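Local structure of penicillin-binding protein 2 (Pbp2) (5LP5) at residues Arg53-Asp58 and Leu64-Leu69; Val312-Val317 and Arg364-Val369; Leu319-Asn324 and Val369-Phe374. The protein probably cross-links peptidoglycan as a penicillin-binding transpeptidase involved in cell shape, and forms a complex with the shape-determining protein MreC. One frame throughout, in Å; residues are numbered along the deposited sequence.

Contact 1. Residues Arg53-Asp58 and Leu64-Leu69; sequences RGNITD and LATNEL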
ATOM      1  N   ARG A  53      -0.159  -5.961   1.922  1.00 30.08           N
ATOM      2  CA  ARG A  53      -1.575  -6.371   1.894  1.00 30.85           C
ATOM      3  C   ARG A  53      -2.167  -6.223   0.518  1.00 30.82           C
ATOM      4  O   ARG A  53      -1.976  -5.199  -0.124  1.00 31.58           O
ATOM      5  CB  ARG A  53      -2.427  -5.604   2.899  1.00 29.21           C
ATOM      6  CG  ARG A  53      -3.864  -6.094   2.953  1.00 28.31           C
ATOM      7  CD  ARG A  53      -4.668  -5.390   4.044  1.00 29.33           C
ATOM      8  NE  ARG A  53      -6.079  -5.776   3.984  1.00 29.33           N
ATOM      9  CZ  ARG A  53      -6.647  -6.714   4.737  1.00 29.24           C
ATOM     10  NH1 ARG A  53      -5.949  -7.365   5.666  1.00 28.55           N
ATOM     11  NH2 ARG A  53      -7.932  -6.983   4.568  1.00 29.85           N
ATOM     12  N   GLY A  54      -2.887  -7.257   0.082  1.00 33.25           N
ATOM     13  CA  GLY A  54      -3.385  -7.362  -1.301  1.00 33.68           C
ATOM     14  C   GLY A  54      -4.332  -6.254  -1.740  1.00 33.56           C
ATOM     15  O   GLY A  54      -5.084  -5.703  -0.935  1.00 35.02           O
ATOM     16  N   ASN A  55      -4.295  -5.937  -3.032  1.00 34.06           N
ATOM     17  CA  ASN A  55      -5.169  -4.913  -3.602  1.00 34.41           C
ATOM     18  C   ASN A  55      -6.564  -5.456  -3.830  1.00 32.59           C
ATOM     19  O   ASN A  55      -6.735  -6.638  -4.147  1.00 30.64           O
ATOM     20  CB  ASN A  55      -4.649  -4.432  -4.952  1.00 37.36           C
ATOM     21  CG  ASN A  55      -3.414  -3.574  -4.842  1.00 41.09           C
ATOM     22  OD1 ASN A  55      -3.116  -3.001  -3.798  1.00 45.45           O
ATOM     23  ND2 ASN A  55      -2.680  -3.478  -5.943  1.00 44.77           N
ATOM     24  N   ILE A  56      -7.555  -4.578  -3.695  1.00 31.59           N
ATOM     25  CA  ILE A  56      -8.926  -4.922  -4.047  1.00 33.59           C
ATOM     26  C   ILE A  56      -9.318  -4.228  -5.352  1.00 33.95           C
ATOM     27  O   ILE A  56      -9.219  -2.998  -5.482  1.00 31.53           O
ATOM     28  CB  ILE A  56      -9.943  -4.590  -2.920  1.00 32.85           C
ATOM     29  CG1 ILE A  56      -9.615  -5.400  -1.676  1.00 32.68           C
ATOM     30  CG2 ILE A  56     -11.372  -4.923  -3.347  1.00 32.96           C
ATOM     31  CD1 ILE A  56     -10.430  -5.035  -0.449  1.00 34.45           C
ATOM     32  N   THR A  57      -9.781  -5.038  -6.304  1.00 36.46           N
ATOM     33  CA  THR A  57     -10.098  -4.547  -7.637  1.00 38.72           C
ATOM     34  C   THR A  57     -11.548  -4.787  -8.042  1.00 41.63           C
ATOM     35  O   THR A  57     -12.113  -5.861  -7.838  1.00 44.54           O
ATOM     36  CB  THR A  57      -9.161  -5.130  -8.732  1.00 37.24           C
ATOM     37  OG1 THR A  57      -8.840  -6.503  -8.453  1.00 37.20           O
ATOM     38  CG2 THR A  57      -7.896  -4.350  -8.782  1.00 37.37           C
ATOM     39  N   ASP A  58     -12.128  -3.712  -8.557  1.00 42.18           N
ATOM     40  CA  ASP A  58     -13.288  -3.684  -9.465  1.00 40.80           C
ATOM     41  C   ASP A  58     -13.318  -4.770 -10.572  1.00 38.85           C
ATOM     42  O   ASP A  58     -12.309  -5.370 -10.951  1.00 40.72           O
ATOM     43  CB  ASP A  58     -13.257  -2.265 -10.082  1.00 42.93           C
ATOM     44  CG  ASP A  58     -14.218  -2.058 -11.199  1.00 40.32           C
ATOM     45  OD1 ASP A  58     -15.267  -1.441 -10.972  1.00 40.20           O
ATOM     46  OD2 ASP A  58     -13.890  -2.455 -12.322  1.00 43.77           O
ATOM     47  N   LEU A  64     -10.068  -0.178  -5.976  1.00 40.88           N
ATOM     48  CA  LEU A  64     -10.999   0.164  -4.911  1.00 42.40           C
ATOM     49  C   LEU A  64     -10.269   0.337  -3.588  1.00 44.97           C
ATOM     50  O   LEU A  64     -10.593   1.254  -2.808  1.00 46.57           O
ATOM     51  CB  LEU A  64     -12.068  -0.919  -4.785  1.00 40.50           C
ATOM     52  CG  LEU A  64     -12.963  -1.070  -6.015  1.00 39.92           C
ATOM     53  CD1 LEU A  64     -13.785  -2.351  -5.966  1.00 40.47           C
ATOM     54  CD2 LEU A  64     -13.851   0.148  -6.164  1.00 37.87           C
ATOM     55  N   ALA A  65      -9.295  -0.551  -3.362  1.00 45.88           N
ATOM     56  CA  ALA A  65      -8.478  -0.570  -2.147  1.00 46.14           C
ATOM     57  C   ALA A  65      -7.030  -0.906  -2.472  1.00 44.75           C
ATOM     58  O   ALA A  65      -6.733  -1.880  -3.172  1.00 47.05           O
ATOM     59  CB  ALA A  65      -9.017  -1.571  -1.125  1.00 44.27           C
ATOM     60  N   THR A  66      -6.130  -0.109  -1.915  1.00 43.14           N
ATOM     61  CA  THR A  66      -4.724  -0.246  -2.186  1.00 42.43           C
ATOM     62  C   THR A  66      -3.862   0.232  -1.015  1.00 43.27           C
ATOM     63  O   THR A  66      -4.374   0.575   0.050  1.00 42.38           O
ATOM     64  CB  THR A  66      -4.373   0.511  -3.473  1.00 42.79           C
ATOM     65  OG1 THR A  66      -3.077   0.113  -3.890  1.00 48.49           O
ATOM     66  CG2 THR A  66      -4.422   2.015  -3.287  1.00 41.78           C
ATOM     67  N   ASN A  67      -2.546   0.267  -1.224  1.00 43.67           N
ATOM     68  CA  ASN A  67      -1.589   0.698  -0.186  1.00 41.97           C
ATOM     69  C   ASN A  67      -0.728   1.901  -0.633  1.00 41.02           C
ATOM     70  O   ASN A  67      -0.381   2.004  -1.795  1.00 44.07           O
ATOM     71  CB  ASN A  67      -0.684  -0.475   0.157  1.00 40.02           C
ATOM     72  CG  ASN A  67      -1.443  -1.673   0.684  1.00 38.08           C
ATOM     73  OD1 ASN A  67      -2.442  -1.533   1.393  1.00 39.49           O
ATOM     74  ND2 ASN A  67      -0.947  -2.870   0.366  1.00 34.71           N
ATOM     75  N   GLU A  68      -0.400   2.797   0.295  1.00 41.16           N
ATOM     76  CA  GLU A  68       0.441   3.972   0.006  1.00 44.30           C
ATOM     77  C   GLU A  68       1.718   3.923   0.808  1.00 45.00           C
ATOM     78  O   GLU A  68       1.689   3.749   2.024  1.00 46.95           O
ATOM     79  CB  GLU A  68      -0.266   5.282   0.321  1.00 45.10           C
ATOM     80  CG  GLU A  68      -1.091   5.802  -0.834  1.00 50.62           C
ATOM     81  CD  GLU A  68      -1.528   7.244  -0.647  1.00 56.47           C
ATOM     82  OE1 GLU A  68      -1.154   7.873   0.370  1.00 59.89           O
ATOM     83  OE2 GLU A  68      -2.231   7.756  -1.543  1.00 64.60           O
ATOM     84  N   LEU A  69       2.834   4.077   0.103  1.00 41.37           N
ATOM     85  CA  LEU A  69       4.135   4.020   0.719  1.00 36.91           C
ATOM     86  C   LEU A  69       4.419   5.321   1.452  1.00 34.96           C
ATOM     87  O   LEU A  69       4.460   6.391   0.875  1.00 31.03           O
ATOM     88  CB  LEU A  69       5.182   3.755  -0.347  1.00 36.78           C
ATOM     89  CG  LEU A  69       6.594   3.534   0.125  1.00 37.98           C
ATOM     90  CD1 LEU A  69       6.647   2.506   1.245  1.00 38.83           C
ATOM     91  CD2 LEU A  69       7.447   3.085  -1.059  1.00 37.94           C
TER
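Ile56 meets Ala65 in the buried part of this hairpin, where the two backbones run roughly antiparallel and form a hydrogen-bonded pair. Ile56 N donates to Ala65 O at 2.9 Å, and Ala65 N returns a bond to Ile56 O at 3.2 Å. Ile56 O also takes the N-H of Leu64, with N and O 3.0 Å apart, so a single carbonyl is gripped by two successive amides. On the same face of the sheet the CB atoms of Ile56 and Ala65 lie 3.6 Å apart. The extended CG1-CD1 arm of Ile56 runs past the alanine methyl, and Leu163, Leu199 and Leu233 add apolar cover around the isoleucine. Leu64 reaches along the partner chain instead, laying CD1 against the backbone of Asp58, 3.4 Å from its N.

Toward the partly exposed side the contact becomes polar and sparser. Asn55 and Thr66 point the same way, side by side. Because the threonine OG1 is anti to its own N (chi1 -167°), it can donate to Asn55 OD1 at 3.1 Å, arriving from well above the carbonyl plane instead of on a lone pair. Farther along, Asn67 ND2 spans the widening gap between the chains to the carbonyl of Arg53. Its bond to Arg53 O, 2.6 Å long, uses an in-plane lone pair but is bent at the hydrogen (132°). Arg151 holds the other end of that amide by bonding Asn67 OD1, and also binds Gly54 O, while the extended Arg53 side chain carries its guanidinium to a salt bridge with Glu192. With the Ile56 carbonyl shared by two amides, Leu64 and Ala65 stand opposite one residue: a classic beta bulge in the hairpin of strands 56-57 and 63-76, within the dimerisation-domain family region.

Contact 2. Residues Val312-Val317 and Arg364-Val369; sequences VVKMGV and RESVDV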
ATOM      1  N   VAL A 312     -44.209  -6.540  -2.369  1.00 48.25           N
ATOM      2  CA  VAL A 312     -43.221  -7.280  -3.200  1.00 47.70           C
ATOM      3  C   VAL A 312     -43.322  -8.807  -3.050  1.00 45.90           C
ATOM      4  O   VAL A 312     -42.917  -9.567  -3.933  1.00 42.99           O
ATOM      5  CB  VAL A 312     -41.744  -6.870  -2.908  1.00 45.59           C
ATOM      6  CG1 VAL A 312     -41.517  -5.397  -3.145  1.00 45.73           C
ATOM      7  CG2 VAL A 312     -41.337  -7.216  -1.494  1.00 44.99           C
ATOM      8  N   VAL A 313     -43.859  -9.237  -1.916  1.00 44.34           N
ATOM      9  CA  VAL A 313     -44.022 -10.657  -1.632  1.00 44.72           C
ATOM     10  C   VAL A 313     -45.149 -11.311  -2.441  1.00 47.30           C
ATOM     11  O   VAL A 313     -45.234 -12.546  -2.508  1.00 49.85           O
ATOM     12  CB  VAL A 313     -44.318 -10.884  -0.141  1.00 43.02           C
ATOM     13  CG1 VAL A 313     -43.248 -10.227   0.727  1.00 42.15           C
ATOM     14  CG2 VAL A 313     -45.704 -10.358   0.224  1.00 43.84           C
ATOM     15  N   LYS A 314     -45.997 -10.490  -3.060  1.00 46.46           N
ATOM     16  CA  LYS A 314     -47.285 -10.950  -3.583  1.00 47.27           C
ATOM     17  C   LYS A 314     -47.197 -12.077  -4.593  1.00 47.92           C
ATOM     18  O   LYS A 314     -48.055 -12.960  -4.589  1.00 48.39           O
ATOM     19  CB  LYS A 314     -48.092  -9.787  -4.153  1.00 48.60           C
ATOM     20  CG  LYS A 314     -48.840  -9.040  -3.068  1.00 51.19           C
ATOM     21  CD  LYS A 314     -49.522  -7.768  -3.547  1.00 53.17           C
ATOM     22  CE  LYS A 314     -50.215  -7.097  -2.366  1.00 54.95           C
ATOM     23  NZ  LYS A 314     -50.898  -5.837  -2.732  1.00 55.82           N
ATOM     24  N   MET A 315     -46.173 -12.069  -5.445  1.00 46.79           N
ATOM     25  CA  MET A 315     -46.014 -13.166  -6.395  1.00 48.45           C
ATOM     26  C   MET A 315     -45.534 -14.466  -5.705  1.00 50.60           C
ATOM     27  O   MET A 315     -45.803 -15.577  -6.185  1.00 55.47           O
ATOM     28  CB  MET A 315     -45.154 -12.768  -7.622  1.00 46.77           C
ATOM     29  CG  MET A 315     -43.849 -11.992  -7.399  1.00 45.20           C
ATOM     30  SD  MET A 315     -43.886 -10.181  -7.239  1.00 41.96           S
ATOM     31  CE  MET A 315     -45.077  -9.795  -8.496  1.00 44.51           C
ATOM     32  N   GLY A 316     -44.856 -14.328  -4.570  1.00 51.38           N
ATOM     33  CA  GLY A 316     -44.531 -15.487  -3.732  1.00 54.80           C
ATOM     34  C   GLY A 316     -45.757 -16.050  -3.035  1.00 56.66           C
ATOM     35  O   GLY A 316     -45.924 -17.267  -2.934  1.00 56.89           O
ATOM     36  N   VAL A 317     -46.613 -15.147  -2.566  1.00 57.89           N
ATOM     37  CA  VAL A 317     -47.885 -15.500  -1.919  1.00 60.53           C
ATOM     38  C   VAL A 317     -48.835 -16.173  -2.927  1.00 61.19           C
ATOM     39  O   VAL A 317     -49.383 -17.246  -2.678  1.00 56.71           O
ATOM     40  CB  VAL A 317     -48.576 -14.235  -1.334  1.00 60.48           C
ATOM     41  CG1 VAL A 317     -49.919 -14.575  -0.711  1.00 60.72           C
ATOM     42  CG2 VAL A 317     -47.688 -13.546  -0.308  1.00 59.99           C
ATOM     43  N   ARG A 364     -50.521  -6.803 -10.938  1.00 67.02           N
ATOM     44  CA  ARG A 364     -50.426  -5.582 -11.727  1.00 69.41           C
ATOM     45  C   ARG A 364     -50.728  -4.343 -10.877  1.00 75.03           C
ATOM     46  O   ARG A 364     -49.932  -3.384 -10.817  1.00 67.14           O
ATOM     47  CB  ARG A 364     -51.398  -5.643 -12.914  1.00 70.23           C
ATOM     48  CG  ARG A 364     -51.315  -4.437 -13.859  1.00 71.48           C
ATOM     49  CD  ARG A 364     -52.566  -4.264 -14.693  1.00 74.35           C
ATOM     50  NE  ARG A 364     -52.964  -5.519 -15.316  1.00 77.91           N
ATOM     51  CZ  ARG A 364     -54.153  -5.744 -15.861  1.00 82.71           C
ATOM     52  NH1 ARG A 364     -55.087  -4.797 -15.883  1.00 84.68           N
ATOM     53  NH2 ARG A 364     -54.404  -6.930 -16.385  1.00 89.26           N
ATOM     54  N   GLU A 365     -51.875  -4.385 -10.199  1.00 84.18           N
ATOM     55  CA  GLU A 365     -52.404  -3.202  -9.544  1.00 90.98           C
ATOM     56  C   GLU A 365     -52.112  -3.174  -8.045  1.00 93.71           C
ATOM     57  O   GLU A 365     -52.666  -2.340  -7.336  1.00100.87           O
ATOM     58  CB  GLU A 365     -53.908  -3.091  -9.816  1.00 99.46           C
ATOM     59  CG  GLU A 365     -54.258  -2.831 -11.276  1.00103.15           C
ATOM     60  CD  GLU A 365     -55.756  -2.817 -11.544  1.00105.23           C
ATOM     61  OE1 GLU A 365     -56.556  -2.832 -10.588  1.00107.95           O
ATOM     62  OE2 GLU A 365     -56.146  -2.792 -12.722  1.00104.34           O
ATOM     63  N   SER A 366     -51.226  -4.062  -7.577  1.00 92.69           N
ATOM     64  CA  SER A 366     -50.843  -4.135  -6.165  1.00 88.36           C
ATOM     65  C   SER A 366     -52.130  -4.197  -5.339  1.00 87.98           C
ATOM     66  O   SER A 366     -52.294  -3.439  -4.387  1.00 91.26           O
ATOM     67  CB  SER A 366     -49.970  -2.921  -5.779  1.00 90.15           C
ATOM     68  OG  SER A 366     -49.376  -3.047  -4.497  1.00 87.48           O
ATOM     69  N   VAL A 367     -53.042  -5.095  -5.731  1.00 85.19           N
ATOM     70  CA  VAL A 367     -54.353  -5.230  -5.085  1.00 85.64           C
ATOM     71  C   VAL A 367     -54.251  -6.071  -3.815  1.00 84.68           C
ATOM     72  O   VAL A 367     -53.594  -7.114  -3.802  1.00 85.75           O
ATOM     73  CB  VAL A 367     -55.396  -5.884  -6.014  1.00 87.25           C
ATOM     74  CG1 VAL A 367     -56.720  -6.084  -5.298  1.00 91.23           C
ATOM     75  CG2 VAL A 367     -55.615  -5.039  -7.243  1.00 86.39           C
ATOM     76  N   ASP A 368     -54.925  -5.616  -2.760  1.00 77.83           N
ATOM     77  CA  ASP A 368     -54.806  -6.224  -1.443  1.00 69.95           C
ATOM     78  C   ASP A 368     -55.856  -7.318  -1.217  1.00 70.58           C
ATOM     79  O   ASP A 368     -55.537  -8.370  -0.653  1.00 70.39           O
ATOM     80  CB  ASP A 368     -54.897  -5.144  -0.358  1.00 64.95           C
ATOM     81  CG  ASP A 368     -53.643  -4.246  -0.294  1.00 61.80           C
ATOM     82  OD1 ASP A 368     -52.544  -4.676  -0.688  1.00 58.47           O
ATOM     83  OD2 ASP A 368     -53.736  -3.097   0.166  1.00 57.40           O
ATOM     84  N   VAL A 369     -57.091  -7.082  -1.660  1.00 68.61           N
ATOM     85  CA  VAL A 369     -58.211  -7.973  -1.295  1.00 67.70           C
ATOM     86  C   VAL A 369     -58.127  -9.381  -1.885  1.00 64.28           C
ATOM     87  O   VAL A 369     -58.538 -10.341  -1.233  1.00 58.98           O
ATOM     88  CB  VAL A 369     -59.589  -7.340  -1.616  1.00 68.82           C
ATOM     89  CG1 VAL A 369     -60.715  -8.355  -1.447  1.00 69.23           C
ATOM     90  CG2 VAL A 369     -59.838  -6.148  -0.703  1.00 70.51           C
TER
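Lys314 carries the contact almost alone, sending an extended side chain from near the N-terminal end of its helix into the turn at Ser366-Asp368. The ionic component is a salt bridge: Lys314 NZ lies 2.9 Å from Asp368 OD1 and approaches nearly along the carboxylate C-O axis. Asp368 starts out pointing away from the lysine, but with CG beside the backbone N (chi1 -72°) the carboxylate swings back to meet it.

Hydrogen bonding to the main chain is subsidiary: a weak bond joins Lys314 NZ to Val367 O at 3.2 Å. Among the hydroxyls, Ser366 OG is merely near, 3.6 Å from Lys314 NZ. It is hydrogen-bonded to Ser311 OG, which in turn makes a weak bond with Lys314 NZ. The arrangement is consistent with the SxxK motif (Ser311, Lys314) of penicillin-binding enzymes facing a Ser-X-Asp version of their second, SxN-type motif.

Backbone shape presents these groups: Ser366, at positive phi, is the C-prime residue of a Schellman motif ending helix 359-364. The turn connects that helix to helix 369-377, whose Phe371 packs on Lys314, while Lys513 of strand 511-517 touches Ser366.

Contact 3. Residues Leu319-Asn324 and Val369-Phe374; sequences LSFLEN and VYFYKF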
ATOM      1  N   LEU A 319     -48.017 -17.633  -5.620  1.00 61.75           N
ATOM      2  CA  LEU A 319     -47.467 -18.936  -5.981  1.00 62.46           C
ATOM      3  C   LEU A 319     -47.895 -20.020  -4.987  1.00 63.76           C
ATOM      4  O   LEU A 319     -48.115 -21.172  -5.370  1.00 66.92           O
ATOM      5  CB  LEU A 319     -45.941 -18.873  -6.110  1.00 59.58           C
ATOM      6  CG  LEU A 319     -45.250 -20.210  -6.412  1.00 60.75           C
ATOM      7  CD1 LEU A 319     -45.659 -20.750  -7.769  1.00 60.48           C
ATOM      8  CD2 LEU A 319     -43.737 -20.090  -6.314  1.00 60.07           C
ATOM      9  N   SER A 320     -48.015 -19.648  -3.720  1.00 64.67           N
ATOM     10  CA  SER A 320     -48.495 -20.571  -2.700  1.00 68.44           C
ATOM     11  C   SER A 320     -49.979 -20.906  -2.889  1.00 68.59           C
ATOM     12  O   SER A 320     -50.382 -22.058  -2.723  1.00 69.29           O
ATOM     13  CB  SER A 320     -48.289 -19.978  -1.306  1.00 72.64           C
ATOM     14  OG  SER A 320     -48.427 -20.980  -0.302  1.00 77.70           O
ATOM     15  N   PHE A 321     -50.793 -19.904  -3.219  1.00 66.64           N
ATOM     16  CA  PHE A 321     -52.218 -20.131  -3.469  1.00 66.70           C
ATOM     17  C   PHE A 321     -52.405 -21.198  -4.531  1.00 71.31           C
ATOM     18  O   PHE A 321     -53.090 -22.208  -4.318  1.00 76.87           O
ATOM     19  CB  PHE A 321     -52.921 -18.862  -3.970  1.00 62.84           C
ATOM     20  CG  PHE A 321     -53.025 -17.763  -2.955  1.00 60.30           C
ATOM     21  CD1 PHE A 321     -52.915 -18.016  -1.592  1.00 59.68           C
ATOM     22  CD2 PHE A 321     -53.289 -16.469  -3.372  1.00 58.69           C
ATOM     23  CE1 PHE A 321     -53.041 -16.987  -0.679  1.00 59.36           C
ATOM     24  CE2 PHE A 321     -53.418 -15.438  -2.461  1.00 57.98           C
ATOM     25  CZ  PHE A 321     -53.295 -15.696  -1.114  1.00 57.83           C
ATOM     26  N   LEU A 322     -51.788 -20.952  -5.684  1.00 71.08           N
ATOM     27  CA  LEU A 322     -51.930 -21.822  -6.844  1.00 71.30           C
ATOM     28  C   LEU A 322     -51.468 -23.226  -6.536  1.00 70.88           C
ATOM     29  O   LEU A 322     -51.945 -24.191  -7.132  1.00 73.98           O
ATOM     30  CB  LEU A 322     -51.102 -21.286  -8.005  1.00 72.58           C
ATOM     31  CG  LEU A 322     -51.474 -19.923  -8.562  1.00 74.74           C
ATOM     32  CD1 LEU A 322     -50.350 -19.421  -9.460  1.00 76.34           C
ATOM     33  CD2 LEU A 322     -52.781 -20.023  -9.319  1.00 76.84           C
ATOM     34  N   GLU A 323     -50.518 -23.334  -5.620  1.00 70.37           N
ATOM     35  CA  GLU A 323     -49.915 -24.607  -5.291  1.00 74.55           C
ATOM     36  C   GLU A 323     -50.786 -25.416  -4.320  1.00 78.54           C
ATOM     37  O   GLU A 323     -50.914 -26.639  -4.453  1.00 77.21           O
ATOM     38  CB  GLU A 323     -48.540 -24.333  -4.703  1.00 73.65           C
ATOM     39  CG  GLU A 323     -47.722 -25.545  -4.322  1.00 73.82           C
ATOM     40  CD  GLU A 323     -46.326 -25.153  -3.899  1.00 72.24           C
ATOM     41  OE1 GLU A 323     -46.049 -23.935  -3.784  1.00 69.80           O
ATOM     42  OE2 GLU A 323     -45.520 -26.071  -3.675  1.00 73.51           O
ATOM     43  N   ASN A 324     -51.412 -24.720  -3.371  1.00 80.85           N
ATOM     44  CA  ASN A 324     -52.064 -25.370  -2.241  1.00 83.39           C
ATOM     45  C   ASN A 324     -53.584 -25.440  -2.344  1.00 84.79           C
ATOM     46  O   ASN A 324     -54.215 -26.315  -1.741  1.00 85.75           O
ATOM     47  CB  ASN A 324     -51.648 -24.657  -0.960  1.00 83.42           C
ATOM     48  CG  ASN A 324     -50.195 -24.910  -0.608  1.00 84.94           C
ATOM     49  OD1 ASN A 324     -49.798 -26.057  -0.398  1.00 86.13           O
ATOM     50  ND2 ASN A 324     -49.387 -23.846  -0.561  1.00 83.32           N
ATOM     51  N   VAL A 369     -57.091  -7.082  -1.660  1.00 68.61           N
ATOM     52  CA  VAL A 369     -58.211  -7.973  -1.295  1.00 67.70           C
ATOM     53  C   VAL A 369     -58.127  -9.381  -1.885  1.00 64.28           C
ATOM     54  O   VAL A 369     -58.538 -10.341  -1.233  1.00 58.98           O
ATOM     55  CB  VAL A 369     -59.589  -7.340  -1.616  1.00 68.82           C
ATOM     56  CG1 VAL A 369     -60.715  -8.355  -1.447  1.00 69.23           C
ATOM     57  CG2 VAL A 369     -59.838  -6.148  -0.703  1.00 70.51           C
ATOM     58  N   TYR A 370     -57.600  -9.513  -3.101  1.00 62.47           N
ATOM     59  CA  TYR A 370     -57.419 -10.836  -3.700  1.00 63.25           C
ATOM     60  C   TYR A 370     -56.677 -11.750  -2.720  1.00 64.24           C
ATOM     61  O   TYR A 370     -57.036 -12.919  -2.550  1.00 63.40           O
ATOM     62  CB  TYR A 370     -56.647 -10.725  -5.016  1.00 61.92           C
ATOM     63  CG  TYR A 370     -56.302 -12.052  -5.673  1.00 62.95           C
ATOM     64  CD1 TYR A 370     -57.182 -12.665  -6.561  1.00 66.18           C
ATOM     65  CD2 TYR A 370     -55.093 -12.688  -5.410  1.00 63.37           C
ATOM     66  CE1 TYR A 370     -56.858 -13.864  -7.187  1.00 68.87           C
ATOM     67  CE2 TYR A 370     -54.753 -13.887  -6.025  1.00 63.97           C
ATOM     68  CZ  TYR A 370     -55.634 -14.475  -6.918  1.00 67.57           C
ATOM     69  OH  TYR A 370     -55.308 -15.674  -7.533  1.00 67.56           O
ATOM     70  N   PHE A 371     -55.653 -11.186  -2.074  1.00 63.99           N
ATOM     71  CA  PHE A 371     -54.787 -11.914  -1.143  1.00 59.81           C
ATOM     72  C   PHE A 371     -55.440 -12.037   0.214  1.00 59.37           C
ATOM     73  O   PHE A 371     -55.274 -13.047   0.884  1.00 60.30           O
ATOM     74  CB  PHE A 371     -53.405 -11.243  -1.035  1.00 56.87           C
ATOM     75  CG  PHE A 371     -52.671 -11.181  -2.350  1.00 56.57           C
ATOM     76  CD1 PHE A 371     -51.998 -12.294  -2.839  1.00 55.43           C
ATOM     77  CD2 PHE A 371     -52.680 -10.028  -3.112  1.00 53.90           C
ATOM     78  CE1 PHE A 371     -51.342 -12.253  -4.052  1.00 53.69           C
ATOM     79  CE2 PHE A 371     -52.029  -9.988  -4.322  1.00 52.87           C
ATOM     80  CZ  PHE A 371     -51.364 -11.100  -4.796  1.00 52.24           C
ATOM     81  N   TYR A 372     -56.190 -11.025   0.624  1.00 60.39           N
ATOM     82  CA  TYR A 372     -57.006 -11.150   1.830  1.00 64.37           C
ATOM     83  C   TYR A 372     -57.960 -12.353   1.731  1.00 68.78           C
ATOM     84  O   TYR A 372     -58.063 -13.165   2.654  1.00 70.83           O
ATOM     85  CB  TYR A 372     -57.820  -9.873   2.097  1.00 64.81           C
ATOM     86  CG  TYR A 372     -57.031  -8.657   2.571  1.00 63.63           C
ATOM     87  CD1 TYR A 372     -55.937  -8.786   3.432  1.00 64.59           C
ATOM     88  CD2 TYR A 372     -57.410  -7.370   2.186  1.00 63.49           C
ATOM     89  CE1 TYR A 372     -55.230  -7.675   3.862  1.00 64.28           C
ATOM     90  CE2 TYR A 372     -56.710  -6.257   2.619  1.00 63.35           C
ATOM     91  CZ  TYR A 372     -55.624  -6.416   3.457  1.00 64.14           C
ATOM     92  OH  TYR A 372     -54.927  -5.312   3.879  1.00 63.86           O
ATOM     93  N   LYS A 373     -58.652 -12.468   0.603  1.00 73.09           N
ATOM     94  CA  LYS A 373     -59.688 -13.489   0.436  1.00 75.27           C
ATOM     95  C   LYS A 373     -59.132 -14.908   0.421  1.00 74.84           C
ATOM     96  O   LYS A 373     -59.606 -15.761   1.175  1.00 75.79           O
ATOM     97  CB  LYS A 373     -60.514 -13.230  -0.826  1.00 76.04           C
ATOM     98  CG  LYS A 373     -61.664 -12.272  -0.578  1.00 76.63           C
ATOM     99  CD  LYS A 373     -62.509 -12.125  -1.825  1.00 78.46           C
ATOM    100  CE  LYS A 373     -63.637 -11.124  -1.643  1.00 80.65           C
ATOM    101  NZ  LYS A 373     -64.435 -10.953  -2.892  1.00 82.72           N
ATOM    102  N   PHE A 374     -58.143 -15.170  -0.431  1.00 71.91           N
ATOM    103  CA  PHE A 374     -57.564 -16.518  -0.500  1.00 76.05           C
ATOM    104  C   PHE A 374     -56.725 -16.817   0.745  1.00 77.00           C
ATOM    105  O   PHE A 374     -56.486 -17.983   1.073  1.00 72.88           O
ATOM    106  CB  PHE A 374     -56.749 -16.720  -1.785  1.00 74.99           C
ATOM    107  CG  PHE A 374     -57.600 -16.858  -3.024  1.00 77.88           C
ATOM    108  CD1 PHE A 374     -58.251 -18.054  -3.321  1.00 79.09           C
ATOM    109  CD2 PHE A 374     -57.762 -15.782  -3.899  1.00 79.82           C
ATOM    110  CE1 PHE A 374     -59.046 -18.169  -4.464  1.00 79.60           C
ATOM    111  CE2 PHE A 374     -58.544 -15.895  -5.046  1.00 77.71           C
ATOM    112  CZ  PHE A 374     -59.187 -17.090  -5.331  1.00 78.88           C
TER
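Phe321 has CG anti to its carbonyl carbon (chi1 -68°), which carries its ring straight out toward helix 369-377. Phe374 has a similar first torsion (chi1 -73°), yet there it directs the ring off to one side of the contact and leaves CB facing Phe321. The result is an aromatic cluster of Phe321, Phe371 and Phe374 in the buried interface between two helices of the transpeptidase domain. The local axes are 11.4 Å apart and inclined at 37°, a wide spacing that the large phenylalanine ring bridges.

Three residues of helix 369-377 touch that ring. The Tyr370 side chain runs counter to it and sets CE2 near the plane of the ring, at its edge, 4.0 Å from Phe321 CD2. Phe371 meets it rim to rim, neither ring covering the other, with centroids 5.9 Å apart. The rings of Phe321 and Phe374 are set obliquely. Within the same helix, Phe374 CD2 lies over the centre of the Tyr370 ring. Leu359 and Ile333 also pack on Tyr370. One face of the Phe321 ring takes a CH-pi contact: Phe374 CB sits almost on the ring normal, 3.6 Å from the centroid.

Overall arrangement
Contacts 2 and 3 are neighbours, their centres about 9 Å apart, and together they tie helix 314-324 to the turn and helix that follow residue 364. They share Val369, and Phe371 joins them directly: its CE1 lies 3.4 Å from Lys314 O. The aromatic packing of contact 3 thus lies next to the probable active site, if Lys314 of contact 2 is, as its sequence pattern suggests, the SxxK lysine. Contact 1 is remote, on the opposite side of the chain's centre, with nearest atoms about 28 Å from contact 2 and about 34 Å from contact 3. It belongs to the dimerisation-domain family region, where Leu69 packs on Phe182 of the MreC chain.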